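Local coordinates for protein arabinan endo-1,5-alpha-l-arabinosidase A (PDB 1GYH) that cleaves alpha-1,5-linked arabinofuranosyl bonds of linear arabinan, releasing almost exclusively arabinotriose, and so takes part in the breakdown of plant cell walls, at residues A[11-16]-A[74-79]; A[58-63]-A[80-85]. One frame throughout, in Å; residues are numbered along the deposited sequence.

Contact 1: residues A[11-16]-A[74-79]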
loop_
_atom_site.group_PDB
_atom_site.type_symbol
_atom_site.label_atom_id
_atom_site.label_comp_id
_atom_site.label_asym_id
_atom_site.label_seq_id
_atom_site.Cartn_x
_atom_site.Cartn_y
_atom_site.Cartn_z
ATOM N N VAL A 11 6.320 -1.956 -0.131
ATOM C CA VAL A 11 5.968 -3.136 0.647
ATOM C C VAL A 11 7.172 -4.104 0.694
ATOM O O VAL A 11 8.119 -4.012 -0.117
ATOM C CB VAL A 11 4.732 -3.850 0.101
ATOM C CG1 VAL A 11 3.464 -2.971 0.250
ATOM C CG2 VAL A 11 4.966 -4.324 -1.362
ATOM N N MET A 12 7.140 -5.037 1.653
ATOM C CA MET A 12 8.290 -5.934 1.900
ATOM C C MET A 12 7.823 -7.303 2.348
ATOM O O MET A 12 6.717 -7.456 2.892
ATOM C CB MET A 12 9.226 -5.380 2.998
ATOM C CG MET A 12 10.037 -4.139 2.646
ATOM S SD MET A 12 11.063 -3.442 3.988
ATOM C CE MET A 12 12.039 -4.778 4.423
ATOM N N THR A 13 8.690 -8.282 2.128
ATOM C CA THR A 13 8.541 -9.645 2.632
ATOM C C THR A 13 9.892 -10.344 2.774
ATOM O O THR A 13 10.887 -9.894 2.234
ATOM C CB THR A 13 7.547 -10.435 1.754
ATOM O OG1 THR A 13 6.911 -11.422 2.557
ATOM C CG2 THR A 13 8.191 -11.172 0.566
ATOM N N ARG A 14 9.927 -11.462 3.473
ATOM C CA ARG A 14 11.156 -12.222 3.642
ATOM C C ARG A 14 10.936 -13.633 3.120
ATOM O O ARG A 14 9.923 -14.269 3.442
ATOM C CB ARG A 14 11.581 -12.277 5.126
ATOM C CG ARG A 14 12.889 -13.010 5.373
ATOM C CD ARG A 14 13.526 -12.969 6.810
ATOM N NE ARG A 14 15.011 -12.930 6.746
ATOM C CZ ARG A 14 15.854 -12.982 7.805
ATOM N NH1 ARG A 14 15.394 -13.111 9.037
ATOM N NH2 ARG A 14 17.165 -12.906 7.622
ATOM N N GLU A 15 11.889 -14.106 2.317
ATOM C CA GLU A 15 11.964 -15.499 1.894
ATOM C C GLU A 15 13.270 -16.084 2.368
ATOM O O GLU A 15 14.350 -15.662 1.933
ATOM C CB GLU A 15 11.899 -15.606 0.366
ATOM C CG GLU A 15 11.942 -17.052 -0.171
ATOM C CD GLU A 15 11.928 -17.179 -1.687
ATOM O OE1 GLU A 15 12.304 -16.230 -2.413
ATOM O OE2 GLU A 15 11.515 -18.245 -2.173
ATOM N N GLY A 16 13.196 -17.092 3.241
ATOM C CA GLY A 16 14.401 -17.641 3.844
ATOM C C GLY A 16 15.189 -16.543 4.553
ATOM O O GLY A 16 14.648 -15.850 5.410
ATOM N N GLY A 74 2.614 -21.416 0.203
ATOM C CA GLY A 74 3.863 -21.701 -0.481
ATOM C C GLY A 74 4.161 -20.816 -1.691
ATOM O O GLY A 74 5.287 -20.854 -2.209
ATOM N N LEU A 75 3.189 -19.994 -2.103
ATOM C CA LEU A 75 3.369 -19.059 -3.224
ATOM C C LEU A 75 3.469 -17.585 -2.822
ATOM O O LEU A 75 3.087 -17.184 -1.700
ATOM C CB LEU A 75 2.202 -19.209 -4.196
ATOM C CG LEU A 75 1.963 -20.580 -4.799
ATOM C CD1 LEU A 75 0.763 -20.500 -5.721
ATOM C CD2 LEU A 75 3.194 -21.085 -5.538
ATOM N N PHE A 76 3.936 -16.771 -3.771
ATOM C CA PHE A 76 4.053 -15.316 -3.597
ATOM C C PHE A 76 3.026 -14.618 -4.529
ATOM O O PHE A 76 3.090 -14.804 -5.746
ATOM C CB PHE A 76 5.488 -14.844 -3.904
ATOM C CG PHE A 76 6.515 -15.368 -2.956
ATOM C CD1 PHE A 76 7.039 -16.638 -3.106
ATOM C CD2 PHE A 76 6.913 -14.616 -1.869
ATOM C CE1 PHE A 76 8.003 -17.145 -2.206
ATOM C CE2 PHE A 76 7.868 -15.113 -0.972
ATOM C CZ PHE A 76 8.387 -16.379 -1.128
ATOM N N TYR A 77 2.092 -13.879 -3.942
ATOM C CA TYR A 77 1.052 -13.138 -4.643
ATOM C C TYR A 77 1.417 -11.638 -4.619
ATOM O O TYR A 77 1.532 -11.029 -3.556
ATOM C CB TYR A 77 -0.306 -13.347 -3.993
ATOM C CG TYR A 77 -0.902 -14.710 -4.147
ATOM C CD1 TYR A 77 -0.388 -15.804 -3.446
ATOM C CD2 TYR A 77 -1.965 -14.938 -4.976
ATOM C CE1 TYR A 77 -0.917 -17.036 -3.581
ATOM C CE2 TYR A 77 -2.495 -16.202 -5.111
ATOM C CZ TYR A 77 -1.968 -17.236 -4.415
ATOM O OH TYR A 77 -2.483 -18.490 -4.537
ATOM N N LEU A 78 1.608 -11.063 -5.812
ATOM C CA LEU A 78 1.969 -9.672 -5.970
ATOM C C LEU A 78 0.796 -8.968 -6.663
ATOM O O LEU A 78 0.574 -9.154 -7.855
ATOM C CB LEU A 78 3.243 -9.569 -6.802
ATOM C CG LEU A 78 3.668 -8.151 -7.223
ATOM C CD1 LEU A 78 3.911 -7.316 -5.935
ATOM C CD2 LEU A 78 4.910 -8.106 -8.118
ATOM N N TYR A 79 0.060 -8.185 -5.894
ATOM C CA TYR A 79 -1.024 -7.335 -6.377
ATOM C C TYR A 79 -0.445 -6.007 -6.858
ATOM O O TYR A 79 0.551 -5.555 -6.336
ATOM C CB TYR A 79 -2.074 -7.119 -5.282
ATOM C CG TYR A 79 -2.667 -8.433 -4.839
ATOM C CD1 TYR A 79 -2.001 -9.246 -3.887
ATOM C CD2 TYR A 79 -3.850 -8.907 -5.397
ATOM C CE1 TYR A 79 -2.542 -10.474 -3.512
ATOM C CE2 TYR A 79 -4.378 -10.137 -5.037
ATOM C CZ TYR A 79 -3.740 -10.899 -4.080
ATOM O OH TYR A 79 -4.272 -12.106 -3.754
#

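Contact 2: residues A[58-63]-A[80-85]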
loop_
_atom_site.group_PDB
_atom_site.type_symbol
_atom_site.label_atom_id
_atom_site.label_comp_id
_atom_site.label_asym_id
_atom_site.label_seq_id
_atom_site.Cartn_x
_atom_site.Cartn_y
_atom_site.Cartn_z
ATOM N N PRO A 58 -5.869 3.603 -21.707
ATOM C CA PRO A 58 -5.310 3.762 -23.065
ATOM C C PRO A 58 -3.953 4.497 -23.114
ATOM O O PRO A 58 -3.108 4.103 -23.915
ATOM C CB PRO A 58 -6.416 4.547 -23.837
ATOM C CG PRO A 58 -7.677 4.328 -23.087
ATOM C CD PRO A 58 -7.271 4.053 -21.623
ATOM N N SER A 59 -3.749 5.503 -22.265
ATOM C CA SER A 59 -2.463 6.229 -22.175
ATOM C C SER A 59 -1.435 5.636 -21.188
ATOM O O SER A 59 -0.459 6.286 -20.827
ATOM C CB SER A 59 -2.730 7.664 -21.751
ATOM O OG SER A 59 -3.130 7.708 -20.386
ATOM N N PHE A 60 -1.670 4.408 -20.750
ATOM C CA PHE A 60 -0.744 3.716 -19.848
ATOM C C PHE A 60 0.704 3.893 -20.289
ATOM O O PHE A 60 1.017 3.603 -21.439
ATOM C CB PHE A 60 -1.057 2.223 -19.893
ATOM C CG PHE A 60 -0.235 1.415 -18.942
ATOM C CD1 PHE A 60 -0.361 1.625 -17.568
ATOM C CD2 PHE A 60 0.634 0.461 -19.395
ATOM C CE1 PHE A 60 0.395 0.883 -16.651
ATOM C CE2 PHE A 60 1.381 -0.280 -18.477
ATOM C CZ PHE A 60 1.232 -0.050 -17.100
ATOM N N ASP A 61 1.569 4.336 -19.372
ATOM C CA ASP A 61 3.026 4.568 -19.640
ATOM C C ASP A 61 4.001 3.493 -19.186
ATOM O O ASP A 61 5.208 3.723 -19.190
ATOM C CB ASP A 61 3.503 5.924 -19.070
ATOM C CG ASP A 61 3.377 6.041 -17.560
ATOM O OD1 ASP A 61 3.065 5.061 -16.831
ATOM O OD2 ASP A 61 3.582 7.126 -16.976
ATOM N N GLY A 62 3.513 2.324 -18.805
ATOM C CA GLY A 62 4.373 1.271 -18.299
ATOM C C GLY A 62 4.615 1.214 -16.783
ATOM O O GLY A 62 5.110 0.202 -16.317
ATOM N N HIS A 63 4.275 2.268 -16.050
ATOM C CA HIS A 63 4.452 2.334 -14.591
ATOM C C HIS A 63 3.261 1.725 -13.856
ATOM O O HIS A 63 2.136 2.229 -13.929
ATOM C CB HIS A 63 4.660 3.776 -14.098
ATOM C CG HIS A 63 5.939 4.375 -14.576
ATOM N ND1 HIS A 63 7.020 4.621 -13.748
ATOM C CD2 HIS A 63 6.326 4.735 -15.822
ATOM C CE1 HIS A 63 8.010 5.115 -14.467
ATOM N NE2 HIS A 63 7.624 5.175 -15.729
ATOM N N TYR A 80 -1.069 -5.402 -7.882
ATOM C CA TYR A 80 -0.508 -4.222 -8.542
ATOM C C TYR A 80 -1.675 -3.455 -9.185
ATOM O O TYR A 80 -2.738 -4.042 -9.436
ATOM C CB TYR A 80 0.564 -4.620 -9.606
ATOM C CG TYR A 80 0.023 -5.510 -10.728
ATOM C CD1 TYR A 80 -0.618 -4.943 -11.830
ATOM C CD2 TYR A 80 0.068 -6.919 -10.640
ATOM C CE1 TYR A 80 -1.157 -5.719 -12.837
ATOM C CE2 TYR A 80 -0.480 -7.730 -11.634
ATOM C CZ TYR A 80 -1.100 -7.116 -12.753
ATOM O OH TYR A 80 -1.655 -7.849 -13.778
ATOM N N SER A 81 -1.462 -2.154 -9.430
ATOM C CA SER A 81 -2.507 -1.243 -9.931
ATOM C C SER A 81 -2.120 -0.705 -11.325
ATOM O O SER A 81 -0.986 -0.293 -11.550
ATOM C CB SER A 81 -2.723 -0.061 -8.964
ATOM O OG SER A 81 -2.742 -0.484 -7.595
ATOM N N VAL A 82 -3.071 -0.764 -12.243
ATOM C CA VAL A 82 -3.016 -0.081 -13.565
ATOM C C VAL A 82 -3.994 1.101 -13.499
ATOM O O VAL A 82 -5.165 0.949 -13.169
ATOM C CB VAL A 82 -3.428 -1.057 -14.664
ATOM C CG1 VAL A 82 -3.703 -0.318 -15.981
ATOM C CG2 VAL A 82 -2.372 -2.138 -14.873
ATOM N N SER A 83 -3.525 2.301 -13.804
ATOM C CA SER A 83 -4.370 3.474 -13.670
ATOM C C SER A 83 -3.972 4.609 -14.610
ATOM O O SER A 83 -3.178 4.418 -15.537
ATOM C CB SER A 83 -4.321 3.954 -12.215
ATOM O OG SER A 83 -5.380 4.855 -11.909
ATOM N N ALA A 84 -4.555 5.771 -14.361
ATOM C CA ALA A 84 -4.180 7.013 -15.027
ATOM C C ALA A 84 -4.358 8.177 -14.078
ATOM O O ALA A 84 -5.366 8.277 -13.358
ATOM C CB ALA A 84 -5.057 7.219 -16.312
ATOM N N PHE A 85 -3.395 9.082 -14.072
ATOM C CA PHE A 85 -3.423 10.177 -13.098
ATOM C C PHE A 85 -4.701 10.983 -13.152
ATOM O O PHE A 85 -5.149 11.388 -14.225
ATOM C CB PHE A 85 -2.185 11.097 -13.254
ATOM C CG PHE A 85 -0.951 10.552 -12.550
ATOM C CD1 PHE A 85 -0.907 10.486 -11.146
ATOM C CD2 PHE A 85 0.134 10.046 -13.290
ATOM C CE1 PHE A 85 0.224 9.953 -10.470
ATOM C CE2 PHE A 85 1.286 9.523 -12.640
ATOM C CZ PHE A 85 1.329 9.478 -11.225
HETATM O O HOH W 1 0.189 4.802 -16.359
HETATM O O HOH W 2 -0.648 2.545 -13.653
#

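Contact 1: residues A[11-16]-A[74-79]
T13 and F76 face each other from strands 11-15 and 75-82, which run in roughly opposite directions here but belong to two different sheets. The CA atoms nearest each other across the contact are those of T13 and F76, 9.5 Å apart, too far for a shared backbone pairing, so the gap is bridged by side chains. F76 does most of the bridging. Its CG lies beside the backbone N and anti to the carbonyl carbon (chi1 -65°), and the ring reaches across to T13 and E15. T13 meets the ring at its edge, near the ring plane, with CG2 lying 4.2 Å from F76 CE2. E15 arrives obliquely at the far end of the same ring, the two side chains crossing at about a right angle. Because E15 is extended, with CG anti to its backbone N (chi1 -179°), its length is laid past the ring: E15 CG and F76 CZ are 3.7 Å apart, and E15 OE2 comes within 3.7 Å of F76 CE1. The carboxylate is tilted 57° from the ring plane. The polar ends find their partners beyond the ring. E15 OE1 accepts from the backbone N of L100 and OE2 bonds to T99 OG1, which together fix how the carboxylate is turned; the T13 hydroxyl pairs with Q71 NE2, an amide that also reaches the carbonyl of R14. L100 touches both T13 and F76, adding an apolar neighbour. An aromatic side chain from one sheet lodged against the first strand of its neighbour exemplifies the face-to-face packing of adjacent blades in this five-bladed beta-propeller.

Contact 2: residues A[58-63]-A[80-85]
This is a buried, water-assisted contact between the loop that follows helix 53-56 and residues 80-85, which continue the strand begun at L75, with F60 touching V82 and S83 beside a probable substrate-binding turn. The apolar part is small: F60 CD1 lies 4.2 Å from V82 CG1, approached obliquely, and the two side chains cross at about a right angle. F60 gets there because its CG is anti to the backbone N (chi1 -176°), and A53 of the short helix lies against both residues. The carbonyl oxygen of S83 faces the edge of the ring near its plane, while G62 N sits 3.3 Å above one face, offset toward the rim, where the chain folds back over the phenyl group. Polar links between the segments run through two waters. One donates to H63 O at 2.8 Å and accepts from S83 N at 2.9 Å; it also lies in plane at the ring edge. The other donates to D61 OD1 at 2.9 Å and, weakly, to S83 O at 3.5 Å, an oxygen that S57 OG also reaches. D61 OD1 is gripped a second time, from H63 N at 3.1 Å with an N-H...O angle of 160°, closing an Asx turn; this bond comes from above the carboxylate plane, 37° out of it. D61, G62 and H63 probably bind substrate, as in a near-identical enzyme. Their turn is thus held by its own carboxylate, and with one well-formed water bridge, H63 O to S83 N, and one weak one, hydration probably helps to hold it against S83.

How the contacts relate
Followed from the N terminus, segments 11-16, 58-63, 74-79 and 80-85 come in that order, so the two contacts cross instead of nesting. Contact 1 closes the longer loop, with 57 residues between its segments, and ties the first strand of one propeller blade to a middle strand of the next. Contact 2 closes a shorter one, its 16 intervening residues mostly the hairpin of strands 63-72 and 75-82, and fastens the loop leading into that hairpin to the residues leaving it at its open end. Segments 74-79 and 80-85 are continuous, so strand 75-82 serves both, joining blade to blade near its start and meeting the probable substrate-binding turn at 80-85; the contact centres lie about 23 Å apart.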